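Local coordinates for protein carboxypeptidase 1 (Deinococcus radiodurans str. R1, PDB 5GIV) that is a zinc-dependent M32 metallocarboxypeptidase that probably releases amino acids one at a time from peptide C-termini with broad specificity, at residues A21-I26 against A54-A59; R60-G65 against E95-I100. One frame throughout, in Å; residues are numbered along the deposited sequence.

Interaction 1: A21-I26 against A54-A59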
loop_
_atom_site.group_PDB
_atom_site.type_symbol
_atom_site.label_atom_id
_atom_site.label_comp_id
_atom_site.label_asym_id
_atom_site.label_seq_id
_atom_site.Cartn_x
_atom_site.Cartn_y
_atom_site.Cartn_z
ATOM N N ALA A 21 17.146 -5.212 5.044
ATOM C CA ALA A 21 16.559 -4.148 4.237
ATOM C C ALA A 21 15.139 -4.498 3.804
ATOM O O ALA A 21 14.254 -3.632 3.785
ATOM C CB ALA A 21 17.443 -3.865 3.021
ATOM N N ASP A 22 14.900 -5.767 3.455
ATOM C CA ASP A 22 13.571 -6.161 2.986
ATOM C C ASP A 22 12.536 -6.083 4.107
ATOM O O ASP A 22 11.420 -5.587 3.897
ATOM C CB ASP A 22 13.623 -7.557 2.360
ATOM C CG ASP A 22 14.422 -7.585 1.061
ATOM O OD1 ASP A 22 14.668 -6.498 0.491
ATOM O OD2 ASP A 22 14.788 -8.686 0.593
ATOM N N PHE A 23 12.882 -6.554 5.310
ATOM C CA PHE A 23 11.998 -6.303 6.440
ATOM C C PHE A 23 11.712 -4.816 6.568
ATOM O O PHE A 23 10.562 -4.408 6.765
ATOM C CB PHE A 23 12.611 -6.823 7.742
ATOM C CG PHE A 23 12.313 -8.267 8.028
ATOM C CD1 PHE A 23 11.054 -8.654 8.469
ATOM C CD2 PHE A 23 13.302 -9.231 7.908
ATOM C CE1 PHE A 23 10.774 -9.984 8.744
ATOM C CE2 PHE A 23 13.031 -10.570 8.185
ATOM C CZ PHE A 23 11.764 -10.944 8.607
ATOM N N GLY A 24 12.750 -3.989 6.428
ATOM C CA GLY A 24 12.566 -2.552 6.541
ATOM C C GLY A 24 11.602 -1.997 5.514
ATOM O O GLY A 24 10.775 -1.139 5.828
ATOM N N GLY A 25 11.712 -2.452 4.265
ATOM C CA GLY A 25 10.772 -2.007 3.251
ATOM C C GLY A 25 9.347 -2.428 3.565
ATOM O O GLY A 25 8.408 -1.648 3.392
ATOM N N ILE A 26 9.170 -3.665 4.046
ATOM C CA ILE A 26 7.831 -4.155 4.363
ATOM C C ILE A 26 7.251 -3.414 5.558
ATOM O O ILE A 26 6.080 -3.007 5.542
ATOM C CB ILE A 26 7.850 -5.675 4.596
ATOM C CG1 ILE A 26 8.311 -6.405 3.334
ATOM C CG2 ILE A 26 6.478 -6.152 5.023
ATOM C CD1 ILE A 26 8.465 -7.887 3.527
ATOM N N ALA A 54 7.834 -6.022 13.500
ATOM C CA ALA A 54 8.886 -5.450 14.332
ATOM C C ALA A 54 9.619 -6.540 15.106
ATOM O O ALA A 54 10.854 -6.525 15.201
ATOM C CB ALA A 54 8.296 -4.407 15.280
ATOM N N GLY A 55 8.876 -7.518 15.632
ATOM C CA GLY A 55 9.508 -8.600 16.370
ATOM C C GLY A 55 10.415 -9.455 15.507
ATOM O O GLY A 55 11.531 -9.793 15.910
ATOM N N LEU A 56 9.953 -9.822 14.309
ATOM C CA LEU A 56 10.781 -10.643 13.427
ATOM C C LEU A 56 12.041 -9.896 13.009
ATOM O O LEU A 56 13.148 -10.446 13.049
ATOM C CB LEU A 56 9.982 -11.080 12.198
ATOM C CG LEU A 56 8.860 -12.082 12.465
ATOM C CD1 LEU A 56 7.983 -12.258 11.241
ATOM C CD2 LEU A 56 9.444 -13.417 12.906
ATOM N N ARG A 57 11.892 -8.639 12.598
ATOM C CA ARG A 57 13.051 -7.870 12.163
ATOM C C ARG A 57 14.046 -7.682 13.301
ATOM O O ARG A 57 15.259 -7.810 13.105
ATOM C CB ARG A 57 12.597 -6.525 11.599
ATOM C CG ARG A 57 13.717 -5.558 11.332
ATOM C CD ARG A 57 13.882 -4.599 12.497
ATOM N NE ARG A 57 12.671 -3.816 12.739
ATOM C CZ ARG A 57 12.331 -3.297 13.919
ATOM N NH1 ARG A 57 13.110 -3.484 14.981
ATOM N NH2 ARG A 57 11.207 -2.593 14.042
ATOM N N HIS A 58 13.549 -7.411 14.509
ATOM C CA HIS A 58 14.448 -7.237 15.644
ATOM C C HIS A 58 15.254 -8.502 15.895
ATOM O O HIS A 58 16.461 -8.440 16.156
ATOM C CB HIS A 58 13.648 -6.862 16.890
ATOM C CG HIS A 58 14.489 -6.683 18.114
ATOM N ND1 HIS A 58 15.177 -5.519 18.383
ATOM C CD2 HIS A 58 14.775 -7.530 19.130
ATOM C CE1 HIS A 58 15.826 -5.647 19.527
ATOM N NE2 HIS A 58 15.602 -6.861 19.997
ATOM N N ALA A 59 14.610 -9.663 15.792
ATOM C CA ALA A 59 15.326 -10.924 15.949
ATOM C C ALA A 59 16.425 -11.063 14.899
ATOM O O ALA A 59 17.571 -11.394 15.221
ATOM C CB ALA A 59 14.345 -12.094 15.869
#

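Interaction 2: R60-G65 against E95-I100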
loop_
_atom_site.group_PDB
_atom_site.type_symbol
_atom_site.label_atom_id
_atom_site.label_comp_id
_atom_site.label_asym_id
_atom_site.label_seq_id
_atom_site.Cartn_x
_atom_site.Cartn_y
_atom_site.Cartn_z
ATOM N N ARG A 60 16.091 -10.815 13.631
ATOM C CA ARG A 60 17.113 -10.868 12.593
ATOM C C ARG A 60 18.268 -9.932 12.923
ATOM O O ARG A 60 19.438 -10.317 12.820
ATOM C CB ARG A 60 16.510 -10.513 11.236
ATOM C CG ARG A 60 15.134 -11.099 10.998
ATOM C CD ARG A 60 15.179 -12.567 10.618
ATOM N NE ARG A 60 13.978 -13.264 11.090
ATOM C CZ ARG A 60 13.405 -14.292 10.467
ATOM N NH1 ARG A 60 12.323 -14.856 10.988
ATOM N NH2 ARG A 60 13.903 -14.747 9.320
ATOM N N ALA A 61 17.957 -8.704 13.343
ATOM C CA ALA A 61 19.001 -7.718 13.592
ATOM C C ALA A 61 19.899 -8.102 14.760
ATOM O O ALA A 61 21.033 -7.621 14.836
ATOM C CB ALA A 61 18.381 -6.340 13.832
ATOM N N THR A 62 19.430 -8.961 15.662
ATOM C CA THR A 62 20.216 -9.366 16.819
ATOM C C THR A 62 20.604 -10.837 16.781
ATOM O O THR A 62 21.083 -11.366 17.792
ATOM C CB THR A 62 19.452 -9.074 18.111
ATOM O OG1 THR A 62 18.222 -9.804 18.099
ATOM C CG2 THR A 62 19.155 -7.588 18.242
ATOM N N ASP A 63 20.438 -11.505 15.639
ATOM C CA ASP A 63 20.726 -12.929 15.575
ATOM C C ASP A 63 22.189 -13.179 15.913
ATOM O O ASP A 63 23.086 -12.544 15.352
ATOM C CB ASP A 63 20.407 -13.467 14.184
ATOM C CG ASP A 63 20.722 -14.937 14.049
ATOM O OD1 ASP A 63 19.872 -15.764 14.439
ATOM O OD2 ASP A 63 21.833 -15.268 13.580
ATOM N N ALA A 64 22.429 -14.108 16.839
ATOM C CA ALA A 64 23.797 -14.381 17.271
ATOM C C ALA A 64 24.642 -14.917 16.119
ATOM O O ALA A 64 25.810 -14.533 15.964
ATOM C CB ALA A 64 23.797 -15.358 18.447
ATOM N N GLY A 65 24.079 -15.812 15.306
ATOM C CA GLY A 65 24.819 -16.279 14.147
ATOM C C GLY A 65 25.260 -15.130 13.262
ATOM O O GLY A 65 26.441 -15.010 12.922
ATOM N N GLU A 95 25.686 -3.647 17.632
ATOM C CA GLU A 95 25.989 -3.317 19.018
ATOM C C GLU A 95 24.801 -2.649 19.703
ATOM O O GLU A 95 24.327 -3.122 20.742
ATOM C CB GLU A 95 27.222 -2.416 19.074
ATOM C CG GLU A 95 27.530 -1.846 20.449
ATOM C CD GLU A 95 27.923 -2.914 21.439
ATOM O OE1 GLU A 95 28.333 -4.010 20.989
ATOM O OE2 GLU A 95 27.847 -2.654 22.661
ATOM N N LYS A 96 24.280 -1.567 19.118
ATOM C CA LYS A 96 23.178 -0.854 19.769
ATOM C C LYS A 96 21.906 -1.692 19.796
ATOM O O LYS A 96 21.146 -1.636 20.769
ATOM C CB LYS A 96 22.930 0.504 19.106
ATOM C CG LYS A 96 22.782 0.493 17.608
ATOM C CD LYS A 96 22.833 1.919 17.073
ATOM C CE LYS A 96 24.177 2.594 17.353
ATOM N NZ LYS A 96 24.152 4.030 16.907
ATOM N N ALA A 97 21.658 -2.486 18.750
ATOM C CA ALA A 97 20.420 -3.258 18.710
ATOM C C ALA A 97 20.394 -4.322 19.798
ATOM O O ALA A 97 19.321 -4.636 20.327
ATOM C CB ALA A 97 20.234 -3.898 17.339
ATOM N N THR A 98 21.559 -4.875 20.157
ATOM C CA THR A 98 21.624 -5.884 21.207
ATOM C C THR A 98 21.885 -5.279 22.575
ATOM O O THR A 98 21.662 -5.949 23.588
ATOM C CB THR A 98 22.728 -6.919 20.916
ATOM O OG1 THR A 98 24.010 -6.269 20.825
ATOM C CG2 THR A 98 22.441 -7.663 19.624
ATOM N N ARG A 99 22.324 -4.022 22.630
ATOM C CA ARG A 99 22.594 -3.389 23.914
ATOM C C ARG A 99 21.318 -3.272 24.737
ATOM O O ARG A 99 21.345 -3.408 25.965
ATOM C CB ARG A 99 23.212 -2.008 23.698
ATOM C CG ARG A 99 23.671 -1.330 24.980
ATOM C CD ARG A 99 25.046 -1.849 25.399
ATOM N NE ARG A 99 26.072 -1.420 24.447
ATOM C CZ ARG A 99 26.728 -0.264 24.519
ATOM N NH1 ARG A 99 26.485 0.592 25.503
ATOM N NH2 ARG A 99 27.630 0.044 23.599
ATOM N N ILE A 100 20.198 -2.987 24.084
ATOM C CA ILE A 100 18.934 -2.744 24.769
ATOM C C ILE A 100 18.169 -4.062 24.828
ATOM O O ILE A 100 17.912 -4.659 23.769
ATOM C CB ILE A 100 18.111 -1.655 24.069
ATOM C CG1 ILE A 100 18.959 -0.391 23.902
ATOM C CG2 ILE A 100 16.824 -1.368 24.847
ATOM C CD1 ILE A 100 18.269 0.707 23.131
#

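Interaction 1: A21-I26 against A54-A59
Helices 8-36 and 43-62, the first two of the M32 carboxypeptidase chain, meet where Phe23 leans against Leu56 and Arg57. The backbones come nearest at Phe23 and Arg57, whose CA atoms are 6.0 Å apart. With CG anti to its carbonyl carbon (chi1 -87°), Phe23 carries its ring across to the second helix, where ring atom CE1 touches Leu56 CB at 3.7 Å, the CB approaching obliquely. Leucine suits a place between two phenylalanines: its CB meets this ring, and its side chain also packs on Phe23 of the second subunit. Arg57 contributes the aliphatic root of its chain: its CB lies 3.9 Å from Phe23 CB, and Arg57 CG lies 4.0 Å from Phe23 CB. Its backbone covers one face of the ring, the CA standing 4.2 Å above the ring plane and displaced toward the rim. Beyond CG the arginine bends twice, so the guanidinium leaves the ring, its plane 87° from that of the phenyl group, and NE forms a salt bridge with Glu27, further along helix 8-36. Hydrocarbon and charge are thereby divided within one residue. In this largely helical fold the helix pair also faces the subunit partner: Phe23 packs on Leu56 of the second subunit, while Asp22 forms a salt bridge with Arg48 of the second subunit. Trimming Phe23 to an alanine would keep the CB contact with Arg57 but is likely to open a gap beside Leu56 CB and beside Leu56 of the second subunit, where the ring had been.

Interaction 2: R60-G65 against E95-I100
Thr62 reaches from the C-terminal end of helix 43-62 to Ala97 and Thr98, near the end of helix 81-99, and carries its segment's side of the contact. Its CB points toward the opposing segment and comes within 3.6 Å of Thr98 CG2. From there the side chain forks. The methyl branch, CG2, lies anti to the carbonyl carbon and meets Thr98 CG2 at 3.6 Å; it also rests 3.6 Å from the backbone oxygen of Ala97 and 3.9 Å from Ala97 CB. The hydroxyl branch, OG1, sits between the backbone N and the carbonyl carbon (chi1 60°) and turns back to its own helix, where it hydrogen-bonds to the carbonyl oxygen of His58. One residue thus offers a methyl to its neighbour and settles its polar atom at home. Thr98 has the same first torsion and likewise spends OG1 on its own helix, its strongest partner being the carbonyl oxygen of Phe94. The two threonines run antiparallel alongside one another, methyl beside methyl. The small CB of Ala97, against Thr62 CG2, is consistent with the close approach here; Thr62 CA and Thr98 CA are 5.8 Å apart. Behind this contact, Arg99 grips Glu95 side-on, with NE 2.8 Å and NH2 2.9 Å from the single oxygen OE2, a salt bridge between residues one helical turn apart. Arg99 NH2 also pairs with Glu151. Thr62 is followed by Asp63, the N-cap of helix 64-75, whose OD2 accepts from Tyr66 N. The contact lies at the surface, where the junction of helices 43-62 and 64-75 meets the last turn of helix 81-99, just ahead of helix 102-122.

Helix 43-62 joins the two contacts: its residues 54-59 face helix 8-36 in interaction 1, and its final turn faces helix 81-99 in interaction 2. Their centres are about 13 Å apart, and they follow in series along the chain. They also touch directly. Phe23 CE2 of interaction 1 lies 3.6 Å from Arg60 CG, and His58 CE1 packs 3.7 Å from Ala97 O of interaction 2. Interaction 1 is partly buried and interaction 2 lies at the surface; both border the second subunit, interaction 2 through Arg60 alone. Both are away from the zinc site formed by His266, His270 and Glu296, and join helices of the N-terminal part.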